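Local coordinates for uncharacterized protein (Leishmania major, PDB 2B4W) that is of unknown function but belongs to the DUF1861 family, related to beta-fructosidases, and probably has a beta-propeller-like fold, at residues Glu16-Thr21 with Gly67-Thr72; Lys23-Tyr28 with Arg61-Thr66; Lys247-Pro252 with Gly289-Asp294. One frame throughout, in Å; residues are numbered along the deposited sequence.

Contact 1: residues Glu16-Thr21 with Gly67-Thr72; sequences ESVLLT and GKDEFT
Thr-21 and Glu-70 face each other as a parallel bridge pair, their CA atoms 4.9 Å apart, and the backbone of Thr-21 is gripped at both ends by the other segment. Its N donates to Asp-69 O at 2.9 Å and nearly straight (173°), while its O accepts from Phe-71 N at 3.0 Å. The type II turn Gly-67 to Glu-70 ends strand 59-67 and swings the chain round to begin the short strand 70-73, which lies parallel to 16-23. Asp-69 O also takes a weak hydrogen bond from Thr-21 OG1, which sits against Glu-70 CB on the face those two side chains share. One residue back, Leu-20 CD1 meets Phe-71 CE2 at 3.9 Å, obliquely to the ring. The carboxylate of Asp-69 lies across the Val-18 side chain at about a right angle, OD2 3.6 Å from Val-18 CG2; chi1 of -57° sets CG beside the backbone N and carries the carboxylate to Val-18, where OD1 forms a salt bridge with Arg-290 of strand 287-293. Glu-16, also paired with Arg-290, reaches Lys-68 through one water, which donates to Glu-16 OE1 and accepts from Lys-68 NZ at 2.6 Å. The backbone bonds thus fix the register, and the methyls of Val-18 shield one side of a carboxylate that its pairing with arginine would be expected to keep ionised.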
ATOM      1  N   GLU A  16      20.055  -0.517  -1.487  1.00 27.98           N
ATOM      2  CA  GLU A  16      19.835   0.507  -2.497  1.00 21.19           C
ATOM      3  C   GLU A  16      18.767   1.452  -1.925  1.00 26.30           C
ATOM      4  O   GLU A  16      17.914   0.971  -1.177  1.00 25.75           O
ATOM      5  CB  GLU A  16      19.346   0.014  -3.852  1.00 24.43           C
ATOM      6  CG  GLU A  16      19.949  -1.233  -4.439  1.00 23.05           C
ATOM      7  CD  GLU A  16      19.441  -1.670  -5.786  1.00 21.58           C
ATOM      8  OE1 GLU A  16      18.657  -0.942  -6.439  1.00 26.50           O
ATOM      9  OE2 GLU A  16      19.849  -2.780  -6.177  1.00 22.74           O
ATOM     10  N   SER A  17      18.842   2.716  -2.289  1.00 25.30           N
ATOM     11  CA  SER A  17      17.976   3.765  -1.740  1.00 26.46           C
ATOM     12  C   SER A  17      17.879   4.912  -2.732  1.00 22.80           C
ATOM     13  O   SER A  17      18.859   5.583  -3.069  1.00 21.20           O
ATOM     14  CB  SER A  17      18.510   4.189  -0.374  1.00 27.84           C
ATOM     15  OG  SER A  17      17.791   5.252   0.194  1.00 28.54           O
ATOM     16  N   VAL A  18      16.664   5.109  -3.248  1.00 16.25           N
ATOM     17  CA  VAL A  18      16.405   6.100  -4.274  1.00 14.53           C
ATOM     18  C   VAL A  18      15.032   6.745  -4.025  1.00 19.27           C
ATOM     19  O   VAL A  18      14.239   6.189  -3.253  1.00 18.65           O
ATOM     20  CB  VAL A  18      16.377   5.560  -5.714  1.00 29.95           C
ATOM     21  CG1 VAL A  18      17.671   4.851  -6.108  1.00 33.50           C
ATOM     22  CG2 VAL A  18      15.190   4.614  -5.888  1.00 41.18           C
ATOM     23  N   LEU A  19      14.862   7.869  -4.723  1.00 20.12           N
ATOM     24  CA  LEU A  19      13.550   8.513  -4.815  1.00 29.27           C
ATOM     25  C   LEU A  19      13.097   8.396  -6.265  1.00 33.84           C
ATOM     26  O   LEU A  19      13.903   8.593  -7.179  1.00 22.58           O
ATOM     27  CB  LEU A  19      13.568   9.960  -4.341  1.00 21.26           C
ATOM     28  CG  LEU A  19      13.772  10.150  -2.829  1.00 24.11           C
ATOM     29  CD1 LEU A  19      13.853  11.637  -2.506  1.00 30.21           C
ATOM     30  CD2 LEU A  19      12.686   9.460  -2.016  1.00 25.20           C
ATOM     31  N   LEU A  20      11.824   8.056  -6.451  1.00 22.49           N
ATOM     32  CA  LEU A  20      11.322   7.974  -7.815  1.00 23.24           C
ATOM     33  C   LEU A  20      11.287   9.389  -8.399  1.00 26.84           C
ATOM     34  O   LEU A  20      11.098  10.347  -7.649  1.00 22.59           O
ATOM     35  CB  LEU A  20       9.916   7.381  -7.920  1.00 31.82           C
ATOM     36  CG  LEU A  20       9.682   6.018  -7.264  1.00 29.42           C
ATOM     37  CD1 LEU A  20       8.485   5.298  -7.867  1.00 24.96           C
ATOM     38  CD2 LEU A  20      10.934   5.173  -7.372  1.00 29.10           C
ATOM     39  N   THR A  21      11.459   9.474  -9.703  1.00 20.25           N
ATOM     40  CA  THR A  21      11.300  10.736 -10.418  1.00 22.13           C
ATOM     41  C   THR A  21      10.024  10.587 -11.249  1.00 20.89           C
ATOM     42  O   THR A  21       9.812   9.522 -11.843  1.00 28.00           O
ATOM     43  CB  THR A  21      12.455  11.155 -11.344  1.00 29.13           C
ATOM     44  OG1 THR A  21      12.566  10.221 -12.425  1.00 59.65           O
ATOM     45  CG2 THR A  21      13.771  11.173 -10.598  1.00 34.97           C
ATOM     46  N   GLY A  67      12.052   4.856 -17.522  1.00 22.41           N
ATOM     47  CA  GLY A  67      13.476   4.770 -17.188  1.00 19.66           C
ATOM     48  C   GLY A  67      13.643   4.142 -15.820  1.00 24.68           C
ATOM     49  O   GLY A  67      12.646   3.922 -15.129  1.00 22.97           O
ATOM     50  N   LYS A  68      14.857   3.872 -15.375  1.00 30.70           N
ATOM     51  CA  LYS A  68      15.067   3.285 -14.056  1.00 28.76           C
ATOM     52  C   LYS A  68      14.575   4.246 -12.988  1.00 20.70           C
ATOM     53  O   LYS A  68      15.095   5.360 -12.936  1.00 21.76           O
ATOM     54  CB  LYS A  68      16.546   2.940 -13.841  1.00 34.10           C
ATOM     55  CG  LYS A  68      16.777   2.001 -12.660  1.00 34.40           C
ATOM     56  CD  LYS A  68      18.055   2.315 -11.914  1.00 32.10           C
ATOM     57  CE  LYS A  68      18.393   1.297 -10.840  1.00 29.27           C
ATOM     58  NZ  LYS A  68      19.809   1.388 -10.379  1.00 51.53           N
ATOM     59  N   ASP A  69      13.592   3.860 -12.181  1.00 27.03           N
ATOM     60  CA  ASP A  69      12.973   4.707 -11.152  1.00 19.86           C
ATOM     61  C   ASP A  69      12.443   6.028 -11.709  1.00 10.64           C
ATOM     62  O   ASP A  69      12.326   7.045 -11.029  1.00 18.88           O
ATOM     63  CB  ASP A  69      13.956   4.919  -9.998  1.00 25.82           C
ATOM     64  CG  ASP A  69      14.406   3.603  -9.390  1.00 27.52           C
ATOM     65  OD1 ASP A  69      13.563   2.743  -9.047  1.00 18.99           O
ATOM     66  OD2 ASP A  69      15.628   3.399  -9.228  1.00 23.44           O
ATOM     67  N   GLU A  70      12.033   6.021 -12.979  1.00 21.07           N
ATOM     68  CA  GLU A  70      11.424   7.124 -13.688  1.00 18.90           C
ATOM     69  C   GLU A  70      10.095   6.721 -14.333  1.00 20.80           C
ATOM     70  O   GLU A  70       9.938   5.750 -15.074  1.00 19.69           O
ATOM     71  CB  GLU A  70      12.328   7.687 -14.787  1.00 25.19           C
ATOM     72  CG  GLU A  70      11.623   8.811 -15.566  1.00 31.54           C
ATOM     73  CD  GLU A  70      12.451   9.169 -16.794  1.00 38.76           C
ATOM     74  OE1 GLU A  70      13.571   9.685 -16.609  1.00 35.49           O
ATOM     75  OE2 GLU A  70      12.017   8.933 -17.934  1.00 28.99           O
ATOM     76  N   PHE A  71       9.086   7.524 -14.028  1.00 27.50           N
ATOM     77  CA  PHE A  71       7.688   7.279 -14.322  1.00 24.53           C
ATOM     78  C   PHE A  71       7.024   8.481 -14.966  1.00 25.64           C
ATOM     79  O   PHE A  71       7.062   9.603 -14.448  1.00 23.48           O
ATOM     80  CB  PHE A  71       6.984   6.872 -13.007  1.00 16.07           C
ATOM     81  CG  PHE A  71       7.315   5.430 -12.619  1.00 11.40           C
ATOM     82  CD1 PHE A  71       6.529   4.411 -13.120  1.00 25.59           C
ATOM     83  CD2 PHE A  71       8.368   5.142 -11.784  1.00 17.79           C
ATOM     84  CE1 PHE A  71       6.816   3.097 -12.800  1.00 27.48           C
ATOM     85  CE2 PHE A  71       8.671   3.835 -11.445  1.00 19.86           C
ATOM     86  CZ  PHE A  71       7.881   2.830 -11.956  1.00 25.30           C
ATOM     87  N   THR A  72       6.389   8.262 -16.123  1.00 20.95           N
ATOM     88  CA  THR A  72       5.722   9.378 -16.792  1.00 26.60           C
ATOM     89  C   THR A  72       4.207   9.214 -16.803  1.00 31.95           C
ATOM     90  O   THR A  72       3.626   8.168 -17.079  1.00 22.46           O
ATOM     91  CB  THR A  72       6.208   9.565 -18.239  1.00 22.52           C
ATOM     92  OG1 THR A  72       7.581   9.928 -18.244  1.00 27.31           O
ATOM     93  CG2 THR A  72       5.517  10.735 -18.901  1.00 15.94           C
TER
HETATM   94  O   HOH W   1      19.237   1.623  -7.869  1.00 24.04           O

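Contact 2: residues Lys23-Tyr28 with Arg61-Thr66; sequences KGVDGY and RLFEET
Val-25 CG1 makes the apolar part of this contact, meeting Phe-63 CE2 at 3.9 Å and lying oblique to the ring. The two side chains come from opposite directions: valine from the loop after strand 16-23, phenylalanine from strand 59-67. Phe-63 CB points toward the loop and the ring continues to Val-25. Phe-22 adds an edge-to-face partner to Phe-63, and Val-30 touches both Val-25 and Phe-63, so the pair belongs to a larger apolar cluster.

The polar groups of the two segments come near one another without hydrogen bonding across the contact. Lys-23 O lies 4.2 Å from Phe-63 CE2, at the ring edge and near its plane. The same CG1 of Val-25 is 3.9 Å from Arg-61 NH1, and Gly-24 O stands 4.2 Å from that nitrogen, both oblique to the guanidinium. Arg-61 is folded at chi2 and chi3 (-66° and -75°) and slides past Val-25 in the opposite direction; its NH2 donates to Val-74 O and its NE, weakly, to Leu-77 O.

Within the loop, Tyr-28 N donates to Val-25 O at 3.1 Å, closing the type II turn Val-25 to Tyr-28; Lys-23 pairs with strand 70-73 instead of with 61-66. The loop therefore meets the strand by van der Waals contact, with one methyl shared between an aromatic ring and a guanidinium whose hydrogen bonds go to backbone carbonyls beyond strand 70-73.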
ATOM      1  N   LYS A  23       7.399  12.500 -14.174  1.00 22.50           N
ATOM      2  CA  LYS A  23       7.293  13.441 -15.274  1.00 20.73           C
ATOM      3  C   LYS A  23       5.872  13.564 -15.782  1.00 23.75           C
ATOM      4  O   LYS A  23       5.073  12.642 -15.752  1.00 24.05           O
ATOM      5  CB  LYS A  23       8.207  13.062 -16.434  1.00 24.42           C
ATOM      6  CG  LYS A  23       9.693  13.107 -16.133  1.00 34.93           C
ATOM      7  CD  LYS A  23      10.458  12.202 -17.100  1.00 41.38           C
ATOM      8  CE  LYS A  23      11.558  13.000 -17.791  1.00 51.73           C
ATOM      9  NZ  LYS A  23      12.445  13.656 -16.783  1.00 74.86           N
ATOM     10  N   GLY A  24       5.615  14.765 -16.274  1.00 26.46           N
ATOM     11  CA  GLY A  24       4.312  15.157 -16.749  1.00 16.35           C
ATOM     12  C   GLY A  24       3.439  15.646 -15.601  1.00 23.86           C
ATOM     13  O   GLY A  24       2.239  15.874 -15.774  1.00 28.93           O
ATOM     14  N   VAL A  25       3.978  15.812 -14.390  1.00 32.94           N
ATOM     15  CA  VAL A  25       3.121  16.426 -13.359  1.00 29.77           C
ATOM     16  C   VAL A  25       3.890  17.512 -12.629  1.00 23.31           C
ATOM     17  O   VAL A  25       3.858  17.602 -11.401  1.00 31.61           O
ATOM     18  CB  VAL A  25       2.578  15.408 -12.344  1.00 28.68           C
ATOM     19  CG1 VAL A  25       1.798  14.317 -13.072  1.00 23.99           C
ATOM     20  CG2 VAL A  25       3.705  14.811 -11.519  1.00 26.45           C
ATOM     21  N   ASP A  26       4.606  18.327 -13.401  1.00 23.55           N
ATOM     22  CA  ASP A  26       5.400  19.419 -12.845  1.00 27.75           C
ATOM     23  C   ASP A  26       4.594  20.303 -11.908  1.00 26.12           C
ATOM     24  O   ASP A  26       3.443  20.652 -12.166  1.00 27.12           O
ATOM     25  CB  ASP A  26       5.972  20.225 -14.018  1.00 36.58           C
ATOM     26  CG  ASP A  26       7.010  19.440 -14.799  1.00 42.84           C
ATOM     27  OD1 ASP A  26       7.503  18.395 -14.315  1.00 38.02           O
ATOM     28  OD2 ASP A  26       7.334  19.882 -15.921  1.00 42.31           O
ATOM     29  N   GLY A  27       5.124  20.694 -10.751  1.00 23.51           N
ATOM     30  CA  GLY A  27       4.341  21.574  -9.891  1.00 28.34           C
ATOM     31  C   GLY A  27       3.672  20.822  -8.761  1.00 35.67           C
ATOM     32  O   GLY A  27       3.325  21.431  -7.743  1.00 25.68           O
ATOM     33  N   TYR A  28       3.520  19.511  -8.982  1.00 25.53           N
ATOM     34  CA  TYR A  28       2.892  18.633  -8.005  1.00 17.06           C
ATOM     35  C   TYR A  28       3.860  17.704  -7.286  1.00 19.73           C
ATOM     36  O   TYR A  28       4.917  17.330  -7.779  1.00 30.65           O
ATOM     37  CB  TYR A  28       1.829  17.763  -8.665  1.00 24.99           C
ATOM     38  CG  TYR A  28       0.594  18.487  -9.107  1.00 29.16           C
ATOM     39  CD1 TYR A  28       0.589  19.135 -10.342  1.00 31.89           C
ATOM     40  CD2 TYR A  28      -0.543  18.519  -8.318  1.00 26.33           C
ATOM     41  CE1 TYR A  28      -0.553  19.798 -10.748  1.00 30.39           C
ATOM     42  CE2 TYR A  28      -1.691  19.188  -8.730  1.00 22.42           C
ATOM     43  CZ  TYR A  28      -1.673  19.825  -9.946  1.00 25.50           C
ATOM     44  OH  TYR A  28      -2.803  20.491 -10.382  1.00 37.92           O
ATOM     45  N   ARG A  61      -3.195   9.728 -10.678  1.00 24.53           N
ATOM     46  CA  ARG A  61      -2.780   9.499 -12.056  1.00 23.08           C
ATOM     47  C   ARG A  61      -2.171   8.105 -12.231  1.00 21.46           C
ATOM     48  O   ARG A  61      -1.716   7.471 -11.278  1.00 18.38           O
ATOM     49  CB  ARG A  61      -1.776  10.551 -12.510  1.00 18.15           C
ATOM     50  CG  ARG A  61      -2.356  11.954 -12.625  1.00 38.14           C
ATOM     51  CD  ARG A  61      -3.387  12.094 -13.713  1.00 36.62           C
ATOM     52  NE  ARG A  61      -2.873  12.143 -15.063  1.00 29.27           N
ATOM     53  CZ  ARG A  61      -2.048  12.934 -15.706  1.00 27.85           C
ATOM     54  NH1 ARG A  61      -1.437  13.983 -15.172  1.00 25.66           N
ATOM     55  NH2 ARG A  61      -1.820  12.654 -16.988  1.00 28.50           N
ATOM     56  N   LEU A  62      -2.173   7.647 -13.469  1.00 22.04           N
ATOM     57  CA  LEU A  62      -1.475   6.429 -13.860  1.00 15.87           C
ATOM     58  C   LEU A  62      -0.149   6.862 -14.502  1.00 18.80           C
ATOM     59  O   LEU A  62      -0.235   7.724 -15.372  1.00 19.84           O
ATOM     60  CB  LEU A  62      -2.268   5.593 -14.851  1.00 24.50           C
ATOM     61  CG  LEU A  62      -1.613   4.323 -15.409  1.00 26.06           C
ATOM     62  CD1 LEU A  62      -1.534   3.219 -14.356  1.00 16.65           C
ATOM     63  CD2 LEU A  62      -2.381   3.859 -16.639  1.00 29.48           C
ATOM     64  N   PHE A  63       0.953   6.260 -14.060  1.00 21.23           N
ATOM     65  CA  PHE A  63       2.271   6.444 -14.608  1.00 23.02           C
ATOM     66  C   PHE A  63       2.885   5.141 -15.169  1.00 23.86           C
ATOM     67  O   PHE A  63       2.771   4.047 -14.598  1.00 17.98           O
ATOM     68  CB  PHE A  63       3.256   6.971 -13.572  1.00 27.15           C
ATOM     69  CG  PHE A  63       2.855   8.266 -12.885  1.00 27.16           C
ATOM     70  CD1 PHE A  63       1.938   8.248 -11.858  1.00 16.21           C
ATOM     71  CD2 PHE A  63       3.426   9.459 -13.282  1.00 30.92           C
ATOM     72  CE1 PHE A  63       1.571   9.444 -11.241  1.00 15.69           C
ATOM     73  CE2 PHE A  63       3.093  10.645 -12.666  1.00 24.77           C
ATOM     74  CZ  PHE A  63       2.160  10.613 -11.654  1.00 18.42           C
ATOM     75  N   GLU A  64       3.540   5.302 -16.299  1.00 19.18           N
ATOM     76  CA  GLU A  64       4.307   4.344 -17.064  1.00 26.46           C
ATOM     77  C   GLU A  64       5.798   4.564 -16.814  1.00 21.32           C
ATOM     78  O   GLU A  64       6.374   5.649 -16.941  1.00 20.35           O
ATOM     79  CB  GLU A  64       4.004   4.434 -18.559  1.00 24.81           C
ATOM     80  CG  GLU A  64       4.571   3.300 -19.400  1.00 31.04           C
ATOM     81  CD  GLU A  64       4.418   3.546 -20.891  1.00 44.51           C
ATOM     82  OE1 GLU A  64       3.294   3.829 -21.365  1.00 44.23           O
ATOM     83  OE2 GLU A  64       5.437   3.452 -21.608  1.00 57.60           O
ATOM     84  N   GLU A  65       6.449   3.464 -16.430  1.00 24.05           N
ATOM     85  CA  GLU A  65       7.895   3.456 -16.358  1.00 19.15           C
ATOM     86  C   GLU A  65       8.539   3.907 -17.660  1.00 33.58           C
ATOM     87  O   GLU A  65       8.358   3.334 -18.741  1.00 28.86           O
ATOM     88  CB  GLU A  65       8.406   2.040 -16.033  1.00 23.62           C
ATOM     89  CG  GLU A  65       9.924   2.021 -15.932  1.00 29.82           C
ATOM     90  CD  GLU A  65      10.470   0.663 -15.499  1.00 28.44           C
ATOM     91  OE1 GLU A  65      10.705  -0.197 -16.370  1.00 48.72           O
ATOM     92  OE2 GLU A  65      10.670   0.467 -14.281  1.00 35.58           O
ATOM     93  N   THR A  66       9.354   4.966 -17.627  1.00 33.20           N
ATOM     94  CA  THR A  66      10.056   5.307 -18.857  1.00 24.66           C
ATOM     95  C   THR A  66      11.570   5.380 -18.631  1.00 21.14           C
ATOM     96  O   THR A  66      12.250   5.922 -19.511  1.00 37.08           O
ATOM     97  CB  THR A  66       9.652   6.673 -19.451  1.00 26.03           C
ATOM     98  OG1 THR A  66      10.230   7.636 -18.564  1.00 25.90           O
ATOM     99  CG2 THR A  66       8.161   6.874 -19.506  1.00 23.24           C
TER

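Contact 3: residues Lys247-Pro252 with Gly289-Asp294; sequences KSCYPP and GRITID
Tyr-250 lays one face of its ring over Ile-291, whose CG2 methyl stands 3.9 Å from the ring centroid and 18° off the normal, a CH-pi contact offset toward the rim. The two side chains cross at about a right angle. In Ile-291, chi1 of 56° sets CG1 between the backbone N and the carbonyl carbon, and the branch runs on to CD1 beside the phenol end; CG1 comes within 3.7 Å of Tyr-250 OH. The hydroxyl itself is hydrogen-bonded to Asn-226 OD1, a residue of strand 223-231. Along its edge the ring runs beside the strand backbone: CE2 of Tyr-250 is 3.6 Å from Gly-289 C, and Arg-290 N lies in the ring plane. Gly-289 CA, which carries no side chain, lies 3.6 Å from Tyr-250 CD2, so the ring edge packs directly on the backbone.

The segment 247-252 belongs to the loop joining strand 238-245 to strand 264-271, and its short 3-10 turn at 247-249 sets Cys-249 and Tyr-250 against strand 287-293. In this way a loop leaving one antiparallel sheet packs on a strand of the mixed sheet, with Leu-279 and Ser-281 of strand 277-283 also touching the tyrosine. Cys-249 supplies the second foothold, its CB 3.8 Å from Ile-291 CD1. Its carbonyl is close to Ile-291 CG2 and accepts a hydrogen bond from Ser-17 OG of strand 16-23. The CB of Arg-290 points away from the loop, and its NH1 also forms a salt bridge with Asp-278 of strand 277-283.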
ATOM      1  N   LYS A 247      12.013   6.665   7.258  1.00 29.73           N
ATOM      2  CA  LYS A 247      12.368   7.897   6.566  1.00 28.49           C
ATOM      3  C   LYS A 247      13.855   7.964   6.241  1.00 27.69           C
ATOM      4  O   LYS A 247      14.266   8.359   5.153  1.00 27.54           O
ATOM      5  CB  LYS A 247      12.013   9.126   7.421  1.00 33.48           C
ATOM      6  CG  LYS A 247      11.455  10.365   6.817  1.00 40.24           C
ATOM      7  CD  LYS A 247      11.807  10.656   5.384  1.00 35.90           C
ATOM      8  CE  LYS A 247      11.495  12.119   5.055  1.00 18.74           C
ATOM      9  NZ  LYS A 247      12.775  12.814   4.750  1.00 26.27           N
ATOM     10  N   SER A 248      14.688   7.593   7.223  1.00 27.46           N
ATOM     11  CA  SER A 248      16.127   7.690   7.023  1.00 26.94           C
ATOM     12  C   SER A 248      16.675   6.637   6.074  1.00 32.90           C
ATOM     13  O   SER A 248      17.871   6.686   5.751  1.00 38.92           O
ATOM     14  CB  SER A 248      16.857   7.504   8.358  1.00 26.14           C
ATOM     15  OG  SER A 248      16.450   6.245   8.879  1.00 32.86           O
ATOM     16  N   CYS A 249      15.845   5.694   5.655  1.00 28.19           N
ATOM     17  CA  CYS A 249      16.239   4.642   4.732  1.00 29.23           C
ATOM     18  C   CYS A 249      16.295   5.089   3.277  1.00 19.48           C
ATOM     19  O   CYS A 249      16.961   4.470   2.449  1.00 23.28           O
ATOM     20  CB  CYS A 249      15.212   3.501   4.781  1.00 24.75           C
ATOM     21  SG  CYS A 249      15.324   2.525   6.272  1.00 25.78           S
ATOM     22  N   TYR A 250      15.543   6.143   3.010  1.00 26.81           N
ATOM     23  CA  TYR A 250      15.338   6.784   1.729  1.00 27.79           C
ATOM     24  C   TYR A 250      16.144   8.070   1.660  1.00 24.44           C
ATOM     25  O   TYR A 250      16.433   8.645   2.704  1.00 25.54           O
ATOM     26  CB  TYR A 250      13.843   7.096   1.509  1.00 23.14           C
ATOM     27  CG  TYR A 250      12.975   5.861   1.645  1.00 27.20           C
ATOM     28  CD1 TYR A 250      12.552   5.386   2.876  1.00 23.95           C
ATOM     29  CD2 TYR A 250      12.578   5.167   0.504  1.00 24.98           C
ATOM     30  CE1 TYR A 250      11.756   4.251   3.003  1.00 18.74           C
ATOM     31  CE2 TYR A 250      11.789   4.040   0.623  1.00 25.27           C
ATOM     32  CZ  TYR A 250      11.383   3.582   1.851  1.00 22.64           C
ATOM     33  OH  TYR A 250      10.585   2.454   1.922  1.00 28.25           O
ATOM     34  N   PRO A 251      16.497   8.527   0.477  1.00 20.99           N
ATOM     35  CA  PRO A 251      17.240   9.785   0.409  1.00 22.95           C
ATOM     36  C   PRO A 251      16.494  10.927   1.099  1.00 32.89           C
ATOM     37  O   PRO A 251      15.280  10.957   1.302  1.00 24.14           O
ATOM     38  CB  PRO A 251      17.359  10.057  -1.089  1.00 21.16           C
ATOM     39  CG  PRO A 251      17.221   8.714  -1.732  1.00 17.31           C
ATOM     40  CD  PRO A 251      16.279   7.947  -0.848  1.00 17.27           C
ATOM     41  N   PRO A 252      17.289  11.902   1.519  1.00 39.56           N
ATOM     42  CA  PRO A 252      16.742  13.106   2.139  1.00 35.62           C
ATOM     43  C   PRO A 252      15.809  13.855   1.196  1.00 19.16           C
ATOM     44  O   PRO A 252      16.039  13.994  -0.005  1.00 31.96           O
ATOM     45  CB  PRO A 252      17.986  13.955   2.410  1.00 52.75           C
ATOM     46  CG  PRO A 252      19.039  13.403   1.505  1.00 53.80           C
ATOM     47  CD  PRO A 252      18.758  11.923   1.450  1.00 43.67           C
ATOM     48  N   GLY A 289       9.498   6.712  -2.521  1.00 19.83           N
ATOM     49  CA  GLY A 289      10.820   6.133  -2.479  1.00 23.97           C
ATOM     50  C   GLY A 289      10.809   4.640  -2.765  1.00 29.92           C
ATOM     51  O   GLY A 289       9.787   3.949  -2.701  1.00 20.91           O
ATOM     52  N   ARG A 290      11.995   4.134  -3.090  1.00 22.23           N
ATOM     53  CA  ARG A 290      12.276   2.717  -3.215  1.00 20.24           C
ATOM     54  C   ARG A 290      13.594   2.383  -2.502  1.00 27.86           C
ATOM     55  O   ARG A 290      14.616   3.021  -2.778  1.00 21.27           O
ATOM     56  CB  ARG A 290      12.356   2.304  -4.686  1.00 16.47           C
ATOM     57  CG  ARG A 290      12.885   0.893  -4.895  1.00 20.83           C
ATOM     58  CD  ARG A 290      13.104   0.545  -6.334  1.00 14.31           C
ATOM     59  NE  ARG A 290      14.271   1.116  -6.976  1.00 21.64           N
ATOM     60  CZ  ARG A 290      15.534   0.748  -6.780  1.00 21.30           C
ATOM     61  NH1 ARG A 290      15.892  -0.207  -5.943  1.00 22.34           N
ATOM     62  NH2 ARG A 290      16.527   1.351  -7.435  1.00 24.83           N
ATOM     63  N   ILE A 291      13.542   1.393  -1.621  1.00 22.43           N
ATOM     64  CA  ILE A 291      14.715   0.817  -0.988  1.00 23.51           C
ATOM     65  C   ILE A 291      14.683  -0.696  -1.264  1.00 24.78           C
ATOM     66  O   ILE A 291      13.580  -1.254  -1.318  1.00 22.92           O
ATOM     67  CB  ILE A 291      14.839   1.030   0.533  1.00 17.76           C
ATOM     68  CG1 ILE A 291      13.647   0.531   1.335  1.00 14.30           C
ATOM     69  CG2 ILE A 291      15.194   2.502   0.798  1.00 17.77           C
ATOM     70  CD1 ILE A 291      13.686   0.659   2.853  1.00 17.40           C
ATOM     71  N   THR A 292      15.871  -1.251  -1.424  1.00 19.95           N
ATOM     72  CA  THR A 292      16.081  -2.691  -1.633  1.00 18.95           C
ATOM     73  C   THR A 292      16.519  -3.263  -0.290  1.00 21.66           C
ATOM     74  O   THR A 292      17.480  -2.791   0.303  1.00 21.49           O
ATOM     75  CB  THR A 292      17.092  -2.944  -2.757  1.00 23.70           C
ATOM     76  OG1 THR A 292      16.630  -2.325  -3.972  1.00 23.89           O
ATOM     77  CG2 THR A 292      17.235  -4.427  -3.045  1.00 24.61           C
ATOM     78  N   ILE A 293      15.781  -4.258   0.170  1.00 18.70           N
ATOM     79  CA  ILE A 293      15.835  -4.884   1.460  1.00 18.14           C
ATOM     80  C   ILE A 293      15.697  -6.406   1.341  1.00 19.20           C
ATOM     81  O   ILE A 293      15.304  -6.924   0.304  1.00 18.31           O
ATOM     82  CB  ILE A 293      14.723  -4.316   2.356  1.00 22.87           C
ATOM     83  CG1 ILE A 293      13.304  -4.518   1.841  1.00 19.00           C
ATOM     84  CG2 ILE A 293      14.944  -2.826   2.597  1.00 20.79           C
ATOM     85  CD1 ILE A 293      12.248  -4.441   2.923  1.00 17.86           C
ATOM     86  N   ASP A 294      16.039  -7.122   2.385  1.00 17.88           N
ATOM     87  CA  ASP A 294      15.879  -8.561   2.462  1.00 19.03           C
ATOM     88  C   ASP A 294      14.389  -8.921   2.435  1.00 25.92           C
ATOM     89  O   ASP A 294      13.559  -8.132   2.894  1.00 20.97           O
ATOM     90  CB  ASP A 294      16.486  -9.112   3.745  1.00 23.42           C
ATOM     91  CG  ASP A 294      17.953  -8.758   3.895  1.00 45.10           C
ATOM     92  OD1 ASP A 294      18.758  -9.233   3.069  1.00 29.44           O
ATOM     93  OD2 ASP A 294      18.286  -7.996   4.826  1.00 72.02           O
TER

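In the fold
All three contacts reach the same mixed sheet. Strand 16-23 ties contact 1 to contact 3, pairing with 287-293 along its first part and with 70-73 at Thr-21; their centres are 12 Å apart. Two links join them directly: Asp-69 OD1 to Arg-290 NE (2.7 Å), a salt bridge, and Ser-17 OG to Cys-249 O. Contacts 1 and 2, with centres 11 Å apart, lie on consecutive, neighbouring strands, 59-67 and 70-73, and Thr-72 N to Glu-64 O and Phe-71 O to Lys-23 N are probable hydrogen bonds between them. Contacts 2 and 3 do not touch, their nearest atoms lying about 8 Å apart, so contact 1 stands between them as the bridge.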